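Long-range contacts in cytokinesis protein 2 (Saccharomyces cerevisiae, PDB 4WPE), which forms septin-associated and actomyosin-associated rings at the division site and mediates the cytoskeletal rearrangements of cytokinesis, its F-BAR domain being the part described here: residues A[28-33]-A[221-226]; A[109-114]-A[227-232]. All blocks are in the same frame, centred on the assembly; numbering follows the deposited sequence.

Contact 1 (A[28-33]-A[221-226])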
loop_
_atom_site.group_PDB
_atom_site.type_symbol
_atom_site.label_atom_id
_atom_site.label_comp_id
_atom_site.label_asym_id
_atom_site.label_seq_id
_atom_site.Cartn_x
_atom_site.Cartn_y
_atom_site.Cartn_z
ATOM N N GLY A 28 -15.319 -23.288 -28.393
ATOM C CA GLY A 28 -13.941 -22.954 -28.088
ATOM C C GLY A 28 -13.836 -21.594 -27.428
ATOM O O GLY A 28 -13.073 -21.413 -26.477
ATOM N N HIS A 29 -14.618 -20.641 -27.929
ATOM C CA HIS A 29 -14.583 -19.273 -27.426
ATOM C C HIS A 29 -15.089 -19.161 -25.986
ATOM O O HIS A 29 -14.465 -18.504 -25.151
ATOM C CB HIS A 29 -15.401 -18.350 -28.330
ATOM C CG HIS A 29 -15.374 -16.919 -27.913
ATOM N ND1 HIS A 29 -14.192 -16.240 -27.639
ATOM C CD2 HIS A 29 -16.360 -16.018 -27.711
ATOM C CE1 HIS A 29 -14.466 -15.007 -27.296
ATOM N NE2 HIS A 29 -15.783 -14.836 -27.331
ATOM N N ILE A 30 -16.223 -19.796 -25.705
ATOM C CA ILE A 30 -16.805 -19.765 -24.369
ATOM C C ILE A 30 -15.880 -20.458 -23.368
ATOM O O ILE A 30 -15.691 -19.983 -22.247
ATOM C CB ILE A 30 -18.210 -20.422 -24.348
ATOM C CG1 ILE A 30 -19.291 -19.387 -24.672
ATOM C CG2 ILE A 30 -18.513 -21.043 -22.992
ATOM C CD1 ILE A 30 -19.350 -18.972 -26.126
ATOM N N SER A 31 -15.286 -21.569 -23.794
ATOM C CA SER A 31 -14.393 -22.350 -22.944
ATOM C C SER A 31 -13.126 -21.582 -22.578
ATOM O O SER A 31 -12.672 -21.629 -21.435
ATOM C CB SER A 31 -14.021 -23.663 -23.634
ATOM O OG SER A 31 -12.843 -24.217 -23.078
ATOM N N GLN A 32 -12.554 -20.879 -23.549
ATOM C CA GLN A 32 -11.326 -20.137 -23.302
ATOM C C GLN A 32 -11.620 -18.913 -22.441
ATOM O O GLN A 32 -10.745 -18.417 -21.731
ATOM C CB GLN A 32 -10.658 -19.724 -24.617
ATOM C CG GLN A 32 -11.093 -18.368 -25.157
ATOM C CD GLN A 32 -10.081 -17.772 -26.120
ATOM O OE1 GLN A 32 -9.080 -18.406 -26.459
ATOM N NE2 GLN A 32 -10.333 -16.542 -26.558
ATOM N N GLY A 33 -12.860 -18.439 -22.504
ATOM C CA GLY A 33 -13.278 -17.289 -21.726
ATOM C C GLY A 33 -13.450 -17.658 -20.267
ATOM O O GLY A 33 -13.311 -16.819 -19.375
ATOM N N GLU A 221 -26.007 -16.389 -24.183
ATOM C CA GLU A 221 -26.418 -15.946 -22.859
ATOM C C GLU A 221 -25.298 -16.182 -21.853
ATOM O O GLU A 221 -25.107 -15.390 -20.930
ATOM C CB GLU A 221 -27.693 -16.668 -22.418
ATOM C CG GLU A 221 -28.101 -16.398 -20.979
ATOM C CD GLU A 221 -29.355 -17.148 -20.578
ATOM O OE1 GLU A 221 -30.445 -16.803 -21.085
ATOM O OE2 GLU A 221 -29.251 -18.086 -19.762
HETATM N N MSE A 222 -24.561 -17.273 -22.038
HETATM C CA MSE A 222 -23.426 -17.591 -21.176
HETATM C C MSE A 222 -22.348 -16.519 -21.256
HETATM O O MSE A 222 -21.919 -15.973 -20.238
HETATM C CB MSE A 222 -22.820 -18.942 -21.552
HETATM C CG MSE A 222 -23.663 -20.144 -21.190
HETATM SE SE MSE A 222 -22.549 -21.733 -21.078
HETATM C CE MSE A 222 -21.418 -21.185 -19.588
ATOM N N GLU A 223 -21.909 -16.232 -22.477
ATOM C CA GLU A 223 -20.870 -15.240 -22.698
ATOM C C GLU A 223 -21.325 -13.865 -22.230
ATOM O O GLU A 223 -20.564 -13.140 -21.591
ATOM C CB GLU A 223 -20.471 -15.197 -24.176
ATOM C CG GLU A 223 -19.360 -14.204 -24.499
ATOM C CD GLU A 223 -17.987 -14.648 -24.004
ATOM O OE1 GLU A 223 -17.867 -15.765 -23.454
ATOM O OE2 GLU A 223 -17.021 -13.870 -24.167
ATOM N N ASN A 224 -22.569 -13.511 -22.539
ATOM C CA ASN A 224 -23.119 -12.228 -22.114
ATOM C C ASN A 224 -23.122 -12.100 -20.594
ATOM O O ASN A 224 -22.831 -11.034 -20.049
ATOM C CB ASN A 224 -24.536 -12.039 -22.656
ATOM C CG ASN A 224 -25.040 -10.620 -22.480
ATOM O OD1 ASN A 224 -25.532 -10.249 -21.414
ATOM N ND2 ASN A 224 -24.915 -9.817 -23.529
ATOM N N ALA A 225 -23.446 -13.196 -19.915
ATOM C CA ALA A 225 -23.448 -13.218 -18.459
ATOM C C ALA A 225 -22.024 -13.212 -17.919
ATOM O O ALA A 225 -21.782 -12.776 -16.799
ATOM C CB ALA A 225 -24.204 -14.431 -17.943
ATOM N N ARG A 226 -21.084 -13.700 -18.724
ATOM C CA ARG A 226 -19.679 -13.714 -18.333
ATOM C C ARG A 226 -19.051 -12.325 -18.458
ATOM O O ARG A 226 -18.392 -11.846 -17.533
ATOM C CB ARG A 226 -18.900 -14.719 -19.177
ATOM C CG ARG A 226 -17.411 -14.743 -18.880
ATOM C CD ARG A 226 -16.654 -15.554 -19.921
ATOM N NE ARG A 226 -15.236 -15.219 -19.922
ATOM C CZ ARG A 226 -14.678 -14.334 -20.742
ATOM N NH1 ARG A 226 -15.420 -13.703 -21.643
ATOM N NH2 ARG A 226 -13.378 -14.086 -20.666
HETATM O O HOH W 1 -15.045 -15.973 -24.192
#
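I30 and E223 mark the nearest backbone approach of helical segments 28-33 and 221-226, with CA atoms 6.3 Å apart; the axes run roughly parallel, crossing at 28° with a closest approach of 10.4 Å. The contact joins helix 21-35 to helix 170-259 in the helical bundle of the F-BAR dimer, and much of it is polar. R226 reaches across on an extended chain to the carbonyl of G33, where NE (2.6 Å to G33 O) and NH2 each make a weak, bent hydrogen bond. One face of the guanidinium lies over G33 CA, an approach that the lack of a side chain on G33 allows. E223 lies between R226 and H29: its OE2 forms a salt bridge with R226 NH1 at 3.0 Å, and a bend at chi2 (73°) swings the carboxylate toward H29. There OE2 comes 3.5 Å from H29 NE2, meeting the ring obliquely with the two planes 42° apart. A water over the centre of the imidazole can donate to H29 O and, weakly, to E223 OE2. I30 slides past E223 in the opposite direction, CG1 4.1 Å from E223 OE1, and its CG2 lies loosely, 4.5 Å from CE of M222, a selenomethionine. Around the contact, Y11 of helix 11-14 touches H29, I30 and E223, while helix 76-162 adds Y122 against I30. The second subunit contributes too: its D74 forms a salt bridge with R226 NH2, and its F271 stacks on H29.

Contact 2 (A[109-114]-A[227-232]); sequences TDTKAF and ISFLQS
F114 and F229 meet between two long antiparallel helices of the F-BAR helical bundle, whose segment axes lie 169° apart in direction and approach to 11.2 Å. The two rings form an offset, face-to-face stack, with centroids 4.0 Å apart and planes tilted by only 18°. They slide past each other in opposite directions, so each covers part of the other: F114 CD2 stands over one face of the F229 ring, 3.5 Å from F229 CD2, while F229 CG sits over a face of F114 toward its rim. Because F229 carries CG anti to its backbone N (chi1 -177°), the ring is thrown out across the gap, and CB of F114 also lies over its face in a CH-pi contact.

The far end of the F229 ring reaches the other helix's backbone. T111 CA meets its edge near the ring plane, 3.7 Å from CE2, whereas D110 O approaches CZ obliquely at 3.3 Å. The T111 hydroxyl is turned to its own helix, where OG1 hydrogen-bonds to I107 O. Replacing F229 by an alanine would probably leave F114 without its stacking partner and open a gap beside T111 and D110 O.

Beside the stack, T111 and L230 are more deeply buried. T111 touches I41 and F44 of helix 37-71, and L230 packs on C37 of that helix and on F82 of the second subunit, so a third helix and a neighbouring chain join the interface. T111 and L230 cross at about a right angle, and the methyl CG2 of T111 lies 4.2 Å from CD2 of L230.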
loop_
_atom_site.group_PDB
_atom_site.type_symbol
_atom_site.label_atom_id
_atom_site.label_comp_id
_atom_site.label_asym_id
_atom_site.label_seq_id
_atom_site.Cartn_x
_atom_site.Cartn_y
_atom_site.Cartn_z
ATOM N N THR A 109 -14.270 -14.070 -4.043
ATOM C CA THR A 109 -15.069 -15.251 -3.757
ATOM C C THR A 109 -16.235 -15.383 -4.732
ATOM O O THR A 109 -16.490 -16.466 -5.261
ATOM C CB THR A 109 -15.601 -15.222 -2.310
ATOM O OG1 THR A 109 -14.518 -15.462 -1.402
ATOM C CG2 THR A 109 -16.675 -16.278 -2.099
ATOM N N ASP A 110 -16.929 -14.278 -4.984
ATOM C CA ASP A 110 -18.094 -14.293 -5.859
ATOM C C ASP A 110 -17.712 -14.497 -7.323
ATOM O O ASP A 110 -18.521 -14.981 -8.118
ATOM C CB ASP A 110 -18.903 -13.003 -5.701
ATOM C CG ASP A 110 -19.702 -12.973 -4.407
ATOM O OD1 ASP A 110 -19.867 -11.878 -3.825
ATOM O OD2 ASP A 110 -20.170 -14.047 -3.973
ATOM N N THR A 111 -16.481 -14.137 -7.679
ATOM C CA THR A 111 -16.005 -14.332 -9.047
ATOM C C THR A 111 -15.548 -15.772 -9.262
ATOM O O THR A 111 -15.839 -16.378 -10.296
ATOM C CB THR A 111 -14.849 -13.376 -9.391
ATOM O OG1 THR A 111 -15.313 -12.021 -9.313
ATOM C CG2 THR A 111 -14.330 -13.641 -10.792
ATOM N N LYS A 112 -14.835 -16.318 -8.283
ATOM C CA LYS A 112 -14.403 -17.708 -8.347
ATOM C C LYS A 112 -15.613 -18.640 -8.378
ATOM O O LYS A 112 -15.667 -19.577 -9.176
ATOM C CB LYS A 112 -13.500 -18.052 -7.160
ATOM C CG LYS A 112 -13.530 -19.521 -6.773
ATOM C CD LYS A 112 -12.288 -19.945 -6.006
ATOM C CE LYS A 112 -12.484 -21.324 -5.390
ATOM N NZ LYS A 112 -11.197 -21.960 -4.998
ATOM N N ALA A 113 -16.586 -18.367 -7.512
ATOM C CA ALA A 113 -17.796 -19.176 -7.430
ATOM C C ALA A 113 -18.592 -19.122 -8.727
ATOM O O ALA A 113 -19.098 -20.141 -9.199
ATOM C CB ALA A 113 -18.658 -18.723 -6.268
ATOM N N PHE A 114 -18.699 -17.927 -9.298
ATOM C CA PHE A 114 -19.442 -17.742 -10.537
ATOM C C PHE A 114 -18.743 -18.437 -11.700
ATOM O O PHE A 114 -19.395 -19.000 -12.576
ATOM C CB PHE A 114 -19.616 -16.254 -10.835
ATOM C CG PHE A 114 -20.395 -15.976 -12.084
ATOM C CD1 PHE A 114 -21.764 -16.177 -12.122
ATOM C CD2 PHE A 114 -19.757 -15.510 -13.221
ATOM C CE1 PHE A 114 -22.488 -15.921 -13.276
ATOM C CE2 PHE A 114 -20.470 -15.251 -14.377
ATOM C CZ PHE A 114 -21.838 -15.457 -14.405
ATOM N N ILE A 227 -19.257 -11.685 -19.606
ATOM C CA ILE A 227 -18.751 -10.335 -19.829
ATOM C C ILE A 227 -19.310 -9.355 -18.802
ATOM O O ILE A 227 -18.558 -8.642 -18.143
ATOM C CB ILE A 227 -19.097 -9.819 -21.239
ATOM C CG1 ILE A 227 -18.545 -10.757 -22.316
ATOM C CG2 ILE A 227 -18.553 -8.413 -21.435
ATOM C CD1 ILE A 227 -17.044 -10.896 -22.292
ATOM N N SER A 228 -20.632 -9.332 -18.669
ATOM C CA SER A 228 -21.310 -8.378 -17.797
ATOM C C SER A 228 -20.915 -8.538 -16.332
ATOM O O SER A 228 -20.726 -7.547 -15.622
ATOM C CB SER A 228 -22.827 -8.520 -17.941
ATOM O OG SER A 228 -23.255 -8.104 -19.226
ATOM N N PHE A 229 -20.796 -9.784 -15.884
ATOM C CA PHE A 229 -20.415 -10.068 -14.504
ATOM C C PHE A 229 -19.010 -9.539 -14.214
ATOM O O PHE A 229 -18.790 -8.868 -13.207
ATOM C CB PHE A 229 -20.496 -11.571 -14.222
ATOM C CG PHE A 229 -20.192 -11.945 -12.798
ATOM C CD1 PHE A 229 -21.205 -12.015 -11.855
ATOM C CD2 PHE A 229 -18.895 -12.239 -12.404
ATOM C CE1 PHE A 229 -20.927 -12.364 -10.543
ATOM C CE2 PHE A 229 -18.611 -12.586 -11.096
ATOM C CZ PHE A 229 -19.629 -12.649 -10.165
ATOM N N LEU A 230 -18.066 -9.842 -15.102
ATOM C CA LEU A 230 -16.695 -9.350 -14.964
ATOM C C LEU A 230 -16.655 -7.835 -15.098
ATOM O O LEU A 230 -15.866 -7.165 -14.438
ATOM C CB LEU A 230 -15.776 -9.987 -16.007
ATOM C CG LEU A 230 -15.506 -11.489 -15.898
ATOM C CD1 LEU A 230 -14.524 -11.933 -16.971
ATOM C CD2 LEU A 230 -14.983 -11.843 -14.516
ATOM N N GLN A 231 -17.518 -7.302 -15.952
ATOM C CA GLN A 231 -17.601 -5.861 -16.156
ATOM C C GLN A 231 -18.034 -5.150 -14.873
ATOM O O GLN A 231 -17.456 -4.133 -14.500
ATOM C CB GLN A 231 -18.565 -5.544 -17.300
ATOM C CG GLN A 231 -18.459 -4.132 -17.845
ATOM C CD GLN A 231 -19.271 -3.946 -19.112
ATOM O OE1 GLN A 231 -19.816 -4.905 -19.658
ATOM N NE2 GLN A 231 -19.355 -2.709 -19.587
ATOM N N SER A 232 -19.041 -5.694 -14.193
ATOM C CA SER A 232 -19.539 -5.089 -12.958
ATOM C C SER A 232 -18.566 -5.297 -11.804
ATOM O O SER A 232 -18.403 -4.420 -10.954
ATOM C CB SER A 232 -20.909 -5.659 -12.582
ATOM O OG SER A 232 -20.790 -6.974 -12.067
#

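Overall arrangement
After the short helix 11-14 the chain forms helix 21-35, which supplies 28-33, then passes through helix 37-71 into helix 76-162, the source of 109-114. Only when helix 170-259 returns are both contacts completed, contact 1 closing a loop of 187 intervening residues and contact 2 one of 112. The segments alternate along the sequence, so the two loops cross and neither nests in the other. Their second segments follow directly on one helix, leaving the contact centres about 12 Å apart and A225 O 3.6 Å from F114 CZ. Helix 170-259 thus joins helix 21-35 to helix 76-162, and both contacts also meet the second subunit.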